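Local structure of putative superoxide reductase (Thermotoga maritima, 3QZB) at residues A[27-41]-A[130-143]. The protein probably reduces superoxide to hydrogen peroxide at an iron centre, using electrons delivered by rubredoxin. Sequence-based numbering, arbitrary orientation.
Sequences EKHVPVIEAPEKVKK and HGLWESSQKITVEE. With FE (Fe (III) ion), chain B.
H29 and H130 meet at the iron of this desulfoferrodoxin-family, immunoglobulin-like beta-sandwich, each bound to the metal at 2.2 Å, H29 through NE2 and H130 through ND1; H57, H63 and C127 complete the site. The H29 ring makes an offset stack with the five-membered ring of W133, planes 12° apart, and H29 CB sits over that ring's centre in a CH-pi contact. E27 CG touches W133 CZ3, while OE2 accepts from H29 ND1 (2.8 Å), which with iron at NE2 limits the ring's rotation, and, on its anti lone pair, from H29 N. With an alanine in place of W133, H29 would probably lose its stacked neighbour, E27 CG its aromatic contact and H130 O the bond from NE1. Along the middle, the strands stand apart: S135 OG donates to P31 O at 2.6 Å, and waters join I33 N to S135 OG and Q137 NE2 to P36 O. At the far end 38-39 pairs in parallel with 131-141: T140 N bonds E37 O, V39 N bonds T140 O, and E142 N bonds V39 O. V39 packs CG2 on V141 CG2 and CG1 on I139 CD1. K38, turned at chi3 and chi4 (97° and 92°), brings NZ to E142 OE2 in a salt bridge, its hydrogen bond weak at 3.1 Å.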
# COMPACT_ATOMS: atom_id res chain seq x y z
N GLU A 27 -21.61 13.27 9.74
CA GLU A 27 -21.18 11.94 9.31
C GLU A 27 -19.72 11.72 9.68
O GLU A 27 -18.82 12.37 9.11
CB GLU A 27 -21.42 11.78 7.81
CG GLU A 27 -20.88 10.47 7.23
CD GLU A 27 -21.34 9.20 7.94
OE1 GLU A 27 -22.58 8.91 7.83
OE2 GLU A 27 -20.51 8.57 8.59
N LYS A 28 -19.45 10.81 10.62
CA LYS A 28 -18.12 10.52 11.10
C LYS A 28 -17.16 10.06 10.00
O LYS A 28 -15.95 10.22 10.16
CB LYS A 28 -18.18 9.46 12.19
CG LYS A 28 -18.65 8.10 11.76
CD LYS A 28 -18.66 7.04 12.84
CE LYS A 28 -19.54 7.27 13.98
NZ LYS A 28 -20.94 7.21 13.49
N HIS A 29 -17.65 9.43 8.93
CA HIS A 29 -16.77 8.85 7.95
C HIS A 29 -16.15 9.84 6.97
O HIS A 29 -15.24 9.44 6.24
CB HIS A 29 -17.51 7.78 7.16
CG HIS A 29 -17.80 6.54 7.91
ND1 HIS A 29 -19.02 6.26 8.49
CD2 HIS A 29 -16.98 5.52 8.22
CE1 HIS A 29 -18.91 5.08 9.09
NE2 HIS A 29 -17.67 4.62 8.97
N VAL A 30 -16.58 11.08 6.95
CA VAL A 30 -16.10 12.00 5.91
C VAL A 30 -14.62 12.33 6.17
O VAL A 30 -14.24 12.78 7.27
CB VAL A 30 -16.92 13.29 5.90
CG1 VAL A 30 -16.30 14.26 4.90
CG2 VAL A 30 -18.41 12.98 5.61
N PRO A 31 -13.75 12.18 5.15
CA PRO A 31 -12.34 12.60 5.33
C PRO A 31 -12.27 14.11 5.17
O PRO A 31 -12.72 14.64 4.15
CB PRO A 31 -11.61 11.83 4.24
CG PRO A 31 -12.60 11.68 3.14
CD PRO A 31 -13.96 11.51 3.85
N VAL A 32 -11.75 14.80 6.17
CA VAL A 32 -11.72 16.24 6.20
C VAL A 32 -10.32 16.75 5.86
O VAL A 32 -9.35 16.36 6.50
CB VAL A 32 -12.17 16.80 7.55
CG1 VAL A 32 -12.07 18.34 7.54
CG2 VAL A 32 -13.61 16.33 7.86
N ILE A 33 -10.24 17.55 4.80
CA ILE A 33 -8.98 18.12 4.30
C ILE A 33 -8.71 19.46 4.99
O ILE A 33 -9.61 20.31 5.05
CB ILE A 33 -9.09 18.38 2.79
CG1 ILE A 33 -9.27 17.07 2.01
CG2 ILE A 33 -7.79 19.09 2.29
CD1 ILE A 33 -9.84 17.26 0.61
N GLU A 34 -7.49 19.64 5.46
CA GLU A 34 -6.99 20.95 5.89
C GLU A 34 -5.77 21.27 5.03
O GLU A 34 -4.77 20.56 5.08
CB GLU A 34 -6.60 20.91 7.34
CG GLU A 34 -7.77 20.65 8.25
CD GLU A 34 -7.33 20.45 9.69
OE1 GLU A 34 -7.04 21.47 10.37
OE2 GLU A 34 -7.27 19.31 10.17
N ALA A 35 -5.88 22.33 4.25
CA ALA A 35 -4.79 22.75 3.36
C ALA A 35 -5.00 24.24 3.12
O ALA A 35 -6.14 24.70 3.11
CB ALA A 35 -4.85 21.97 2.02
N PRO A 36 -3.94 24.98 2.83
CA PRO A 36 -4.09 26.41 2.49
C PRO A 36 -4.88 26.62 1.21
O PRO A 36 -4.83 25.81 0.29
CB PRO A 36 -2.67 26.89 2.33
CG PRO A 36 -1.82 25.75 2.37
CD PRO A 36 -2.56 24.51 2.74
N GLU A 37 -5.54 27.77 1.14
CA GLU A 37 -6.27 28.12 -0.07
C GLU A 37 -5.33 28.42 -1.25
O GLU A 37 -5.65 28.14 -2.41
CB GLU A 37 -7.13 29.37 0.22
CG GLU A 37 -7.89 29.91 -0.90
CD GLU A 37 -8.89 31.00 -0.48
OE1 GLU A 37 -8.65 31.67 0.56
OE2 GLU A 37 -9.89 31.18 -1.21
N LYS A 38 -4.21 29.06 -0.94
CA LYS A 38 -3.30 29.53 -2.00
C LYS A 38 -1.87 29.36 -1.51
O LYS A 38 -1.58 29.60 -0.33
CB LYS A 38 -3.59 30.99 -2.34
CG LYS A 38 -2.71 31.58 -3.47
CD LYS A 38 -3.17 33.01 -3.83
CE LYS A 38 -2.33 34.11 -3.11
NZ LYS A 38 -1.11 34.66 -3.87
N VAL A 39 -0.99 28.93 -2.41
CA VAL A 39 0.41 28.67 -2.11
C VAL A 39 1.30 29.21 -3.22
O VAL A 39 0.84 29.46 -4.33
CB VAL A 39 0.67 27.16 -1.91
CG1 VAL A 39 -0.19 26.65 -0.73
CG2 VAL A 39 0.41 26.38 -3.18
N LYS A 40 2.58 29.36 -2.90
CA LYS A 40 3.57 29.74 -3.90
C LYS A 40 3.96 28.53 -4.73
O LYS A 40 3.87 27.37 -4.31
CB LYS A 40 4.82 30.32 -3.22
CG LYS A 40 4.54 31.55 -2.41
CD LYS A 40 5.75 32.04 -1.64
CE LYS A 40 5.47 33.39 -0.91
NZ LYS A 40 4.31 33.37 0.04
N LYS A 41 4.46 28.80 -5.93
CA LYS A 41 4.92 27.73 -6.80
C LYS A 41 6.07 26.96 -6.20
O LYS A 41 7.05 27.52 -5.76
CB LYS A 41 5.32 28.34 -8.17
CG LYS A 41 5.60 27.34 -9.25
CD LYS A 41 6.02 27.99 -10.57
CE LYS A 41 6.50 26.97 -11.60
NZ LYS A 41 6.85 27.56 -12.94
N HIS A 130 -17.73 0.16 6.37
CA HIS A 130 -18.60 1.18 5.84
C HIS A 130 -18.11 1.78 4.51
O HIS A 130 -18.55 2.87 4.11
CB HIS A 130 -18.82 2.31 6.85
CG HIS A 130 -19.51 1.85 8.11
ND1 HIS A 130 -18.93 1.96 9.37
CD2 HIS A 130 -20.75 1.32 8.29
CE1 HIS A 130 -19.80 1.51 10.25
NE2 HIS A 130 -20.90 1.11 9.65
N GLY A 131 -17.23 1.05 3.83
CA GLY A 131 -16.86 1.43 2.47
C GLY A 131 -16.14 2.75 2.32
O GLY A 131 -15.36 3.17 3.18
N LEU A 132 -16.29 3.33 1.13
CA LEU A 132 -15.53 4.46 0.64
C LEU A 132 -16.27 5.79 0.82
O LEU A 132 -17.49 5.91 0.62
CB LEU A 132 -15.28 4.29 -0.88
CG LEU A 132 -14.31 3.14 -1.23
CD1 LEU A 132 -14.36 2.92 -2.79
CD2 LEU A 132 -12.91 3.39 -0.79
N TRP A 133 -15.46 6.83 1.08
CA TRP A 133 -15.91 8.18 1.35
C TRP A 133 -14.93 9.15 0.73
O TRP A 133 -13.73 8.89 0.68
CB TRP A 133 -15.93 8.41 2.89
CG TRP A 133 -16.85 7.46 3.56
CD1 TRP A 133 -16.60 6.14 3.86
CD2 TRP A 133 -18.22 7.67 3.89
NE1 TRP A 133 -17.72 5.56 4.39
CE2 TRP A 133 -18.74 6.46 4.37
CE3 TRP A 133 -19.07 8.78 3.79
CZ2 TRP A 133 -20.07 6.35 4.84
CZ3 TRP A 133 -20.37 8.67 4.23
CH2 TRP A 133 -20.87 7.46 4.72
N GLU A 134 -15.43 10.31 0.30
CA GLU A 134 -14.57 11.33 -0.33
C GLU A 134 -14.91 12.74 0.06
O GLU A 134 -16.03 13.03 0.53
CB GLU A 134 -14.58 11.20 -1.87
CG GLU A 134 -15.84 11.58 -2.52
CD GLU A 134 -15.73 11.52 -4.03
OE1 GLU A 134 -14.73 11.97 -4.62
OE2 GLU A 134 -16.71 11.14 -4.66
N SER A 135 -13.96 13.61 -0.18
CA SER A 135 -14.17 15.06 -0.14
C SER A 135 -13.12 15.71 -1.05
O SER A 135 -12.16 15.09 -1.45
CB SER A 135 -14.05 15.59 1.27
OG SER A 135 -12.75 15.60 1.73
N SER A 136 -13.30 17.00 -1.35
CA SER A 136 -12.37 17.71 -2.19
C SER A 136 -12.32 19.18 -1.89
O SER A 136 -13.24 19.71 -1.27
CB SER A 136 -12.70 17.49 -3.67
OG SER A 136 -13.89 18.13 -4.05
N GLN A 137 -11.21 19.81 -2.28
CA GLN A 137 -10.95 21.23 -1.99
C GLN A 137 -10.05 21.77 -3.09
O GLN A 137 -9.02 21.19 -3.38
CB GLN A 137 -10.20 21.35 -0.60
CG GLN A 137 -9.98 22.63 -0.06
CD GLN A 137 -9.68 22.49 1.33
OE1 GLN A 137 -10.47 21.87 2.09
NE2 GLN A 137 -8.59 23.02 1.70
N LYS A 138 -10.39 22.95 -3.61
CA LYS A 138 -9.52 23.65 -4.54
C LYS A 138 -8.27 24.19 -3.85
O LYS A 138 -8.34 24.60 -2.69
CB LYS A 138 -10.28 24.82 -5.13
CG LYS A 138 -9.72 25.44 -6.38
CD LYS A 138 -10.05 24.53 -7.60
CE LYS A 138 -9.42 25.00 -8.92
NZ LYS A 138 -7.92 25.23 -8.79
N ILE A 139 -7.16 24.24 -4.58
CA ILE A 139 -5.94 24.94 -4.13
C ILE A 139 -5.42 25.74 -5.32
O ILE A 139 -5.32 25.26 -6.45
CB ILE A 139 -4.90 23.99 -3.50
CG1 ILE A 139 -3.76 24.78 -2.86
CG2 ILE A 139 -4.47 22.92 -4.52
CD1 ILE A 139 -2.92 23.94 -1.89
N THR A 140 -5.08 27.00 -5.02
CA THR A 140 -4.56 27.91 -6.05
C THR A 140 -3.05 28.01 -5.83
O THR A 140 -2.56 28.17 -4.70
CB THR A 140 -5.20 29.29 -5.88
OG1 THR A 140 -6.61 29.17 -6.10
CG2 THR A 140 -4.62 30.29 -6.87
N VAL A 141 -2.29 27.91 -6.92
CA VAL A 141 -0.84 27.99 -6.89
C VAL A 141 -0.44 29.21 -7.71
O VAL A 141 -0.91 29.40 -8.83
CB VAL A 141 -0.22 26.71 -7.48
CG1 VAL A 141 1.29 26.79 -7.45
CG2 VAL A 141 -0.74 25.47 -6.68
N GLU A 142 0.44 30.02 -7.18
CA GLU A 142 0.99 31.16 -7.90
C GLU A 142 1.60 30.72 -9.21
O GLU A 142 2.20 29.65 -9.32
CB GLU A 142 2.04 31.88 -7.08
CG GLU A 142 1.49 32.65 -5.90
CD GLU A 142 2.45 33.47 -5.12
OE1 GLU A 142 3.67 33.34 -5.32
OE2 GLU A 142 1.97 34.20 -4.23
N GLU A 143 1.44 31.53 -10.23
CA GLU A 143 1.93 31.22 -11.57
C GLU A 143 3.37 31.64 -11.80
O GLU A 143 3.88 32.48 -11.07
CB GLU A 143 1.03 31.85 -12.60
CG GLU A 143 -0.39 31.35 -12.53
CD GLU A 143 -1.25 32.09 -13.60
OE1 GLU A 143 -1.16 31.76 -14.69
OE2 GLU A 143 -1.96 33.07 -13.37
OXT GLU A 143 3.94 31.08 -12.77
FE FE B . -16.98 2.79 9.87
O HOH W 1 -12.67 18.08 3.19
O HOH W 2 -10.88 22.44 4.70
O HOH W 3 -8.76 23.51 4.65
O HOH W 4 -6.82 24.01 -0.38
O HOH W 5 -7.97 27.87 -3.95
O HOH W 6 5.32 31.56 -6.61